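Local coordinates for methylase yhhF (Escherichia coli, PDB 2FPO), which methylates N2 of guanine 966 of 16S rRNA in the assembled 30S particle, taking the methyl group from S-adenosyl-L-methionine, at residues E159-N164 with A181-Y186; A171-H176 with R187-E192. One frame throughout, in Å; residues are numbered along the deposited sequence.

Contact 1. Residues E159-N164 with A181-Y186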
ATOM      1  N   GLU A 159       3.883  -7.972  -0.813  1.00 30.98           N
ATOM      2  CA  GLU A 159       3.743  -8.836  -1.955  1.00 32.14           C
ATOM      3  C   GLU A 159       5.152  -9.249  -2.456  1.00 32.85           C
ATOM      4  O   GLU A 159       6.059  -8.405  -2.594  1.00 32.16           O
ATOM      5  CB  GLU A 159       2.962  -8.091  -3.034  1.00 31.60           C
ATOM      6  CG  GLU A 159       2.711  -8.874  -4.261  1.00 36.40           C
ATOM      7  CD  GLU A 159       1.761  -8.171  -5.233  1.00 39.19           C
ATOM      8  OE1 GLU A 159       0.739  -7.592  -4.781  1.00 37.73           O
ATOM      9  OE2 GLU A 159       2.052  -8.237  -6.450  1.00 40.92           O
ATOM     10  N   SER A 160       5.322 -10.548  -2.715  1.00 33.16           N
ATOM     11  CA  SER A 160       6.621 -11.088  -3.087  1.00 33.17           C
ATOM     12  C   SER A 160       6.518 -12.433  -3.803  1.00 32.99           C
ATOM     13  O   SER A 160       5.670 -13.238  -3.473  1.00 32.22           O
ATOM     14  CB  SER A 160       7.490 -11.231  -1.835  1.00 33.07           C
ATOM     15  OG  SER A 160       8.837 -11.478  -2.187  1.00 35.08           O
ATOM     16  N   GLU A 161       7.410 -12.669  -4.767  1.00 33.31           N
ATOM     17  CA  GLU A 161       7.470 -13.953  -5.462  0.50 33.66           C
ATOM     18  C   GLU A 161       7.837 -15.058  -4.479  1.00 34.17           C
ATOM     19  O   GLU A 161       8.764 -14.898  -3.679  1.00 34.09           O
ATOM     20  CB  GLU A 161       8.494 -13.909  -6.602  0.50 33.33           C
ATOM     21  CG  GLU A 161       8.053 -13.107  -7.813  0.50 32.70           C
ATOM     22  CD  GLU A 161       7.817 -11.626  -7.507  0.50 31.85           C
ATOM     23  OE1 GLU A 161       8.705 -10.979  -6.892  0.50 29.51           O
ATOM     24  OE2 GLU A 161       6.737 -11.120  -7.891  0.50 30.14           O
ATOM     25  N   VAL A 162       7.092 -16.156  -4.535  1.00 34.71           N
ATOM     26  CA  VAL A 162       7.324 -17.342  -3.680  1.00 37.02           C
ATOM     27  C   VAL A 162       8.802 -17.741  -3.629  1.00 38.05           C
ATOM     28  O   VAL A 162       9.371 -17.939  -2.546  1.00 38.37           O
ATOM     29  CB  VAL A 162       6.496 -18.551  -4.158  1.00 36.38           C
ATOM     30  CG1 VAL A 162       6.995 -19.842  -3.523  1.00 37.67           C
ATOM     31  CG2 VAL A 162       5.043 -18.331  -3.831  1.00 36.71           C
ATOM     32  N   GLU A 163       9.408 -17.808  -4.812  1.00 39.38           N
ATOM     33  CA  GLU A 163      10.812 -18.163  -5.010  1.00 40.91           C
ATOM     34  C   GLU A 163      11.778 -17.419  -4.081  1.00 41.00           C
ATOM     35  O   GLU A 163      12.891 -17.904  -3.822  1.00 40.80           O
ATOM     36  CB  GLU A 163      11.191 -17.842  -6.451  1.00 41.59           C
ATOM     37  CG  GLU A 163      12.141 -18.814  -7.092  1.00 44.00           C
ATOM     38  CD  GLU A 163      12.390 -18.481  -8.553  1.00 47.51           C
ATOM     39  OE1 GLU A 163      12.073 -17.337  -8.955  1.00 49.70           O
ATOM     40  OE2 GLU A 163      12.904 -19.363  -9.287  1.00 49.61           O
ATOM     41  N   ASN A 164      11.341 -16.259  -3.585  1.00 40.31           N
ATOM     42  CA  ASN A 164      12.161 -15.406  -2.735  1.00 40.12           C
ATOM     43  C   ASN A 164      12.227 -15.890  -1.301  1.00 39.73           C
ATOM     44  O   ASN A 164      13.128 -15.497  -0.579  1.00 40.10           O
ATOM     45  CB  ASN A 164      11.651 -13.954  -2.738  1.00 40.16           C
ATOM     46  CG  ASN A 164      11.849 -13.252  -4.072  1.00 40.66           C
ATOM     47  OD1 ASN A 164      11.085 -12.346  -4.439  1.00 41.22           O
ATOM     48  ND2 ASN A 164      12.881 -13.648  -4.799  1.00 41.61           N
ATOM     49  N   ALA A 181      -0.817 -17.564  -4.564  1.00 39.10           N
ATOM     50  CA  ALA A 181      -1.503 -17.796  -5.830  1.00 39.75           C
ATOM     51  C   ALA A 181      -0.530 -17.575  -6.975  1.00 39.86           C
ATOM     52  O   ALA A 181       0.038 -16.489  -7.139  1.00 39.90           O
ATOM     53  CB  ALA A 181      -2.717 -16.887  -5.975  1.00 39.94           C
ATOM     54  N   GLY A 182      -0.349 -18.625  -7.762  1.00 40.61           N
ATOM     55  CA  GLY A 182       0.623 -18.621  -8.843  1.00 40.43           C
ATOM     56  C   GLY A 182       2.041 -18.616  -8.303  1.00 40.19           C
ATOM     57  O   GLY A 182       2.416 -19.409  -7.431  1.00 40.01           O
ATOM     58  N   GLN A 183       2.824 -17.699  -8.838  1.00 39.74           N
ATOM     59  CA  GLN A 183       4.211 -17.548  -8.453  1.00 39.69           C
ATOM     60  C   GLN A 183       4.356 -16.581  -7.266  1.00 37.92           C
ATOM     61  O   GLN A 183       5.475 -16.261  -6.894  1.00 37.67           O
ATOM     62  CB  GLN A 183       4.999 -17.014  -9.659  1.00 39.88           C
ATOM     63  CG  GLN A 183       4.334 -15.778 -10.317  1.00 41.99           C
ATOM     64  CD  GLN A 183       5.216 -15.036 -11.327  1.00 41.96           C
ATOM     65  OE1 GLN A 183       5.415 -13.820 -11.213  1.00 43.83           O
ATOM     66  NE2 GLN A 183       5.725 -15.761 -12.332  1.00 45.33           N
ATOM     67  N   VAL A 184       3.241 -16.114  -6.685  1.00 36.22           N
ATOM     68  CA  VAL A 184       3.277 -14.938  -5.770  1.00 34.73           C
ATOM     69  C   VAL A 184       2.714 -15.198  -4.365  1.00 33.83           C
ATOM     70  O   VAL A 184       1.662 -15.808  -4.203  1.00 33.58           O
ATOM     71  CB  VAL A 184       2.568 -13.689  -6.380  1.00 34.36           C
ATOM     72  CG1 VAL A 184       2.868 -12.435  -5.560  1.00 34.50           C
ATOM     73  CG2 VAL A 184       2.994 -13.465  -7.819  1.00 33.91           C
ATOM     74  N   ALA A 185       3.430 -14.715  -3.357  1.00 33.05           N
ATOM     75  CA  ALA A 185       2.968 -14.790  -1.979  1.00 33.04           C
ATOM     76  C   ALA A 185       2.469 -13.426  -1.538  1.00 32.83           C
ATOM     77  O   ALA A 185       3.184 -12.429  -1.613  1.00 32.89           O
ATOM     78  CB  ALA A 185       4.064 -15.306  -1.063  1.00 32.11           C
ATOM     79  N   TYR A 186       1.210 -13.392  -1.112  1.00 32.99           N
ATOM     80  CA  TYR A 186       0.565 -12.166  -0.643  1.00 32.74           C
ATOM     81  C   TYR A 186       0.457 -12.278   0.864  1.00 31.74           C
ATOM     82  O   TYR A 186      -0.161 -13.201   1.367  1.00 32.55           O
ATOM     83  CB  TYR A 186      -0.817 -12.036  -1.274  1.00 33.34           C
ATOM     84  CG  TYR A 186      -0.788 -12.108  -2.786  1.00 33.33           C
ATOM     85  CD1 TYR A 186      -0.601 -10.949  -3.552  1.00 32.20           C
ATOM     86  CD2 TYR A 186      -0.946 -13.325  -3.453  1.00 33.94           C
ATOM     87  CE1 TYR A 186      -0.565 -11.007  -4.918  1.00 32.72           C
ATOM     88  CE2 TYR A 186      -0.917 -13.385  -4.836  1.00 33.22           C
ATOM     89  CZ  TYR A 186      -0.736 -12.214  -5.555  1.00 34.05           C
ATOM     90  OH  TYR A 186      -0.677 -12.248  -6.918  1.00 35.26           O
TER
HETATM   91  O   HOH W   1       7.922 -17.613  -7.459  1.00 46.08           O
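S160 and A185 form the hydrogen-bonded antiparallel pair that joins the end of strand 154-161 to the start of strand 184-191, in the Rossmann-like sheet of order 3-2-1-4-5-7-6 found in AdoMet-dependent methyltransferases; these are its strands 5 and 7. A185 N donates to S160 O (2.7 Å), and S160 N donates back to A185 O (3.1 Å). On the sheet face carrying E159 and Y186, the glutamate side chain runs alongside the tyrosine ring. From CB the chain continues with CG anti to the backbone N (chi1 -179°), which brings CG to V184 CG1 at 3.8 Å. CD then lies next to Y186 CE1, and OE1 reaches the ring edge near its plane, 3.7 Å from the same CE1. The carboxylate is turned 66° from the ring. Y157 OH, outside the contact, hydrogen-bonds OE1, while D129 brings a second carboxylate close to OE2. V184 CG1 sits above one face of the Y186 ring, displaced toward its rim. Past E161 the chain leaves the sheet in a short 3-10 segment, and a type II' turn from A181 to V184 supplies Q183 O as acceptor for V162 N (2.9 Å). A water accepts from E163 N and donates to that same Q183 O, which V162 CG2 also approaches at 3.7 Å.

Contact 2. Residues A171-H176 with R187-E192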
ATOM      1  N   ALA A 171      11.727  -8.386  14.611  1.00 33.85           N
ATOM      2  CA  ALA A 171      11.256  -9.370  15.569  1.00 34.22           C
ATOM      3  C   ALA A 171       9.846  -9.087  16.094  1.00 33.96           C
ATOM      4  O   ALA A 171       9.116 -10.004  16.436  1.00 33.38           O
ATOM      5  CB  ALA A 171      12.262  -9.493  16.725  1.00 34.67           C
ATOM      6  N   ASN A 172       9.468  -7.812  16.152  1.00 34.53           N
ATOM      7  CA  ASN A 172       8.111  -7.438  16.583  1.00 34.31           C
ATOM      8  C   ASN A 172       7.047  -7.478  15.476  1.00 34.05           C
ATOM      9  O   ASN A 172       5.899  -7.058  15.696  1.00 34.24           O
ATOM     10  CB  ASN A 172       8.118  -6.061  17.264  1.00 34.65           C
ATOM     11  CG  ASN A 172       8.618  -4.944  16.353  1.00 35.03           C
ATOM     12  OD1 ASN A 172       9.446  -5.163  15.463  1.00 35.83           O
ATOM     13  ND2 ASN A 172       8.122  -3.743  16.580  1.00 34.67           N
ATOM     14  N   TRP A 173       7.417  -7.974  14.293  1.00 33.70           N
ATOM     15  CA  TRP A 173       6.437  -8.234  13.215  1.00 33.28           C
ATOM     16  C   TRP A 173       6.094  -9.715  13.171  1.00 33.67           C
ATOM     17  O   TRP A 173       6.987 -10.577  13.140  1.00 33.36           O
ATOM     18  CB  TRP A 173       7.016  -7.884  11.846  1.00 32.31           C
ATOM     19  CG  TRP A 173       7.204  -6.446  11.535  1.00 33.19           C
ATOM     20  CD1 TRP A 173       7.596  -5.447  12.390  1.00 31.95           C
ATOM     21  CD2 TRP A 173       7.076  -5.841  10.242  1.00 33.56           C
ATOM     22  NE1 TRP A 173       7.693  -4.249  11.702  1.00 31.27           N
ATOM     23  CE2 TRP A 173       7.387  -4.466  10.387  1.00 31.93           C
ATOM     24  CE3 TRP A 173       6.748  -6.333   8.963  1.00 33.63           C
ATOM     25  CZ2 TRP A 173       7.363  -3.578   9.308  1.00 30.42           C
ATOM     26  CZ3 TRP A 173       6.704  -5.423   7.885  1.00 32.60           C
ATOM     27  CH2 TRP A 173       7.023  -4.074   8.074  1.00 30.59           C
ATOM     28  N   SER A 174       4.810 -10.027  13.134  1.00 33.86           N
ATOM     29  CA  SER A 174       4.415 -11.418  12.948  1.00 34.48           C
ATOM     30  C   SER A 174       3.551 -11.566  11.703  1.00 33.47           C
ATOM     31  O   SER A 174       2.753 -10.671  11.373  1.00 34.06           O
ATOM     32  CB  SER A 174       3.678 -11.943  14.183  1.00 35.26           C
ATOM     33  OG  SER A 174       2.478 -11.207  14.355  1.00 38.59           O
ATOM     34  N   LEU A 175       3.738 -12.679  10.998  1.00 32.80           N
ATOM     35  CA  LEU A 175       2.895 -13.025   9.859  1.00 32.47           C
ATOM     36  C   LEU A 175       1.435 -13.165  10.313  1.00 32.42           C
ATOM     37  O   LEU A 175       1.128 -13.951  11.192  1.00 31.46           O
ATOM     38  CB  LEU A 175       3.391 -14.290   9.158  1.00 32.00           C
ATOM     39  CG  LEU A 175       2.748 -14.655   7.808  1.00 32.17           C
ATOM     40  CD1 LEU A 175       2.861 -13.508   6.757  1.00 31.84           C
ATOM     41  CD2 LEU A 175       3.394 -15.903   7.267  1.00 32.51           C
ATOM     42  N   HIS A 176       0.557 -12.349   9.729  1.00 32.93           N
ATOM     43  CA  HIS A 176      -0.839 -12.247  10.177  1.00 33.27           C
ATOM     44  C   HIS A 176      -1.821 -12.948   9.236  1.00 33.26           C
ATOM     45  O   HIS A 176      -2.717 -13.652   9.700  1.00 33.33           O
ATOM     46  CB  HIS A 176      -1.240 -10.772  10.376  1.00 33.73           C
ATOM     47  CG  HIS A 176      -2.494 -10.595  11.173  1.00 34.57           C
ATOM     48  ND1 HIS A 176      -2.614 -11.036  12.474  1.00 36.04           N
ATOM     49  CD2 HIS A 176      -3.689 -10.044  10.848  1.00 36.98           C
ATOM     50  CE1 HIS A 176      -3.832 -10.767  12.916  1.00 37.92           C
ATOM     51  NE2 HIS A 176      -4.503 -10.158  11.952  1.00 38.32           N
ATOM     52  N   ARG A 187       1.081 -11.358   1.589  1.00 30.67           N
ATOM     53  CA  ARG A 187       1.169 -11.481   3.049  1.00 29.67           C
ATOM     54  C   ARG A 187       0.746 -10.191   3.772  1.00 28.93           C
ATOM     55  O   ARG A 187       0.891  -9.094   3.248  1.00 27.76           O
ATOM     56  CB  ARG A 187       2.589 -11.861   3.463  1.00 28.88           C
ATOM     57  CG  ARG A 187       3.052 -13.202   2.917  1.00 29.89           C
ATOM     58  CD  ARG A 187       4.503 -13.486   3.296  1.00 29.98           C
ATOM     59  NE  ARG A 187       4.882 -14.819   2.846  1.00 32.40           N
ATOM     60  CZ  ARG A 187       5.758 -15.067   1.881  1.00 29.67           C
ATOM     61  NH1 ARG A 187       6.363 -14.077   1.258  1.00 31.17           N
ATOM     62  NH2 ARG A 187       6.036 -16.311   1.553  1.00 32.34           N
ATOM     63  N   LEU A 188       0.247 -10.356   4.986  1.00 29.14           N
ATOM     64  CA  LEU A 188      -0.076  -9.256   5.868  1.00 29.93           C
ATOM     65  C   LEU A 188       0.589  -9.517   7.208  1.00 30.35           C
ATOM     66  O   LEU A 188       0.400 -10.583   7.798  1.00 30.00           O
ATOM     67  CB  LEU A 188      -1.592  -9.108   6.000  1.00 31.09           C
ATOM     68  CG  LEU A 188      -2.149  -7.831   6.638  1.00 30.10           C
ATOM     69  CD1 LEU A 188      -1.824  -6.578   5.819  1.00 29.33           C
ATOM     70  CD2 LEU A 188      -3.646  -8.001   6.811  1.00 30.65           C
ATOM     71  N   TYR A 189       1.442  -8.578   7.624  1.00 30.36           N
ATOM     72  CA  TYR A 189       2.150  -8.653   8.882  1.00 31.23           C
ATOM     73  C   TYR A 189       1.477  -7.734   9.866  1.00 32.56           C
ATOM     74  O   TYR A 189       0.975  -6.680   9.491  1.00 32.09           O
ATOM     75  CB  TYR A 189       3.627  -8.254   8.745  1.00 30.74           C
ATOM     76  CG  TYR A 189       4.434  -9.270   7.979  1.00 31.52           C
ATOM     77  CD1 TYR A 189       5.129 -10.280   8.636  1.00 29.39           C
ATOM     78  CD2 TYR A 189       4.493  -9.217   6.581  1.00 32.54           C
ATOM     79  CE1 TYR A 189       5.872 -11.221   7.925  1.00 29.90           C
ATOM     80  CE2 TYR A 189       5.221 -10.147   5.858  1.00 33.62           C
ATOM     81  CZ  TYR A 189       5.893 -11.151   6.528  1.00 31.55           C
ATOM     82  OH  TYR A 189       6.599 -12.053   5.779  1.00 32.61           O
ATOM     83  N   GLN A 190       1.452  -8.158  11.124  1.00 34.12           N
ATOM     84  CA  GLN A 190       1.016  -7.295  12.205  1.00 36.31           C
ATOM     85  C   GLN A 190       2.197  -6.940  13.110  1.00 37.79           C
ATOM     86  O   GLN A 190       2.962  -7.815  13.560  1.00 36.59           O
ATOM     87  CB  GLN A 190      -0.096  -7.944  13.027  1.00 36.36           C
ATOM     88  CG  GLN A 190      -0.707  -6.971  14.018  1.00 37.30           C
ATOM     89  CD  GLN A 190      -2.082  -7.382  14.483  1.00 39.88           C
ATOM     90  OE1 GLN A 190      -3.062  -6.698  14.216  1.00 42.41           O
ATOM     91  NE2 GLN A 190      -2.161  -8.503  15.187  1.00 41.94           N
ATOM     92  N   ARG A 191       2.307  -5.647  13.382  1.00 39.53           N
ATOM     93  CA  ARG A 191       3.422  -5.105  14.107  1.00 42.53           C
ATOM     94  C   ARG A 191       3.016  -4.756  15.533  1.00 44.98           C
ATOM     95  O   ARG A 191       1.974  -4.136  15.759  1.00 46.24           O
ATOM     96  CB  ARG A 191       3.954  -3.889  13.355  1.00 42.14           C
ATOM     97  CG  ARG A 191       5.169  -3.251  13.966  1.00 42.56           C
ATOM     98  CD  ARG A 191       4.869  -1.844  14.405  1.00 40.14           C
ATOM     99  NE  ARG A 191       6.088  -1.216  14.867  1.00 40.20           N
ATOM    100  CZ  ARG A 191       6.120  -0.183  15.692  1.00 41.85           C
ATOM    101  NH1 ARG A 191       4.984   0.361  16.115  1.00 41.84           N
ATOM    102  NH2 ARG A 191       7.291   0.294  16.101  1.00 42.08           N
ATOM    103  N   GLU A 192       3.817  -5.191  16.495  1.00 47.13           N
ATOM    104  CA  GLU A 192       3.649  -4.751  17.886  1.00 49.52           C
ATOM    105  C   GLU A 192       4.650  -3.661  18.239  1.00 50.45           C
ATOM    106  O   GLU A 192       5.860  -3.847  18.074  1.00 50.46           O
ATOM    107  CB  GLU A 192       3.795  -5.931  18.840  1.00 49.33           C
ATOM    108  CG  GLU A 192       2.661  -6.912  18.759  1.00 52.41           C
ATOM    109  CD  GLU A 192       1.303  -6.270  19.021  1.00 56.30           C
ATOM    110  OE1 GLU A 192       1.054  -5.822  20.171  1.00 56.63           O
ATOM    111  OE2 GLU A 192       0.482  -6.232  18.071  1.00 58.87           O
TER
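Two hydrogen bonds link N172 to E192 at one end of this strand pair. E192 N donates to N172 O, while N172 ND2 donates to E192 O at 2.7 Å, from a position tilted out of the carbonyl plane. With chi1 at 60°, CG of N172 sits between the backbone N and the carbonyl carbon, which puts the amide alongside E192 O. Further along, S174 N and Q190 O, then Q190 N and S174 O (2.8 Å), make the hydrogen-bonded antiparallel pair, and H176 N gives one more bond to L188 O. The segments belong to the beta hairpin of strands 173-181 and 184-191, in which 173-181 is an outermost strand of the seven-stranded sheet. Ring contacts gather on the sheet face bearing W173, L175, Y189 and R191. R191 CB makes a CH-pi contact over the five-membered ring of W173, and its CG lies 3.5 Å from NE1. W173 CE3 meets Y189 CB at 3.7 Å, the two ring planes being inclined by 49°. L175 CD1 lies over a face of the Y189 ring, 4.0 Å from the centroid, and also touches the aliphatic chain of R187. Charge comes in from outside: E145 takes a salt bridge from R191 NE and hydrogen bonds from W173 NE1 and N172 ND2, tying all three to helix 137-146. On the sheet face bearing S174 and Q190, Q190 CD sits over one face of the H176 imidazole, offset toward its rim, with the amide inclined 38° to the ring and NE2 3.6 Å from H176 CE1.

How the contacts relate
Strand 184-191 is common to both contacts: its beginning pairs with 154-161 in contact 1, its later part with 173-181 in contact 2, and the contact centres lie about 17 Å apart. Strand 184-191 therefore runs between two antiparallel neighbours, contact 1 reaching the inner one and contact 2 the edge strand. Both are partly buried. Contact 1 is the smaller (379 against 652 Å²), with backbone bonds, small aliphatic groups and one glutamate beside a tyrosine, and it ends in turns near solvent. Contact 2 mixes buried W173 and Y189 with exposed S174 and L175, and adds a hydrogen bond from a side-chain amide and CH-pi packing.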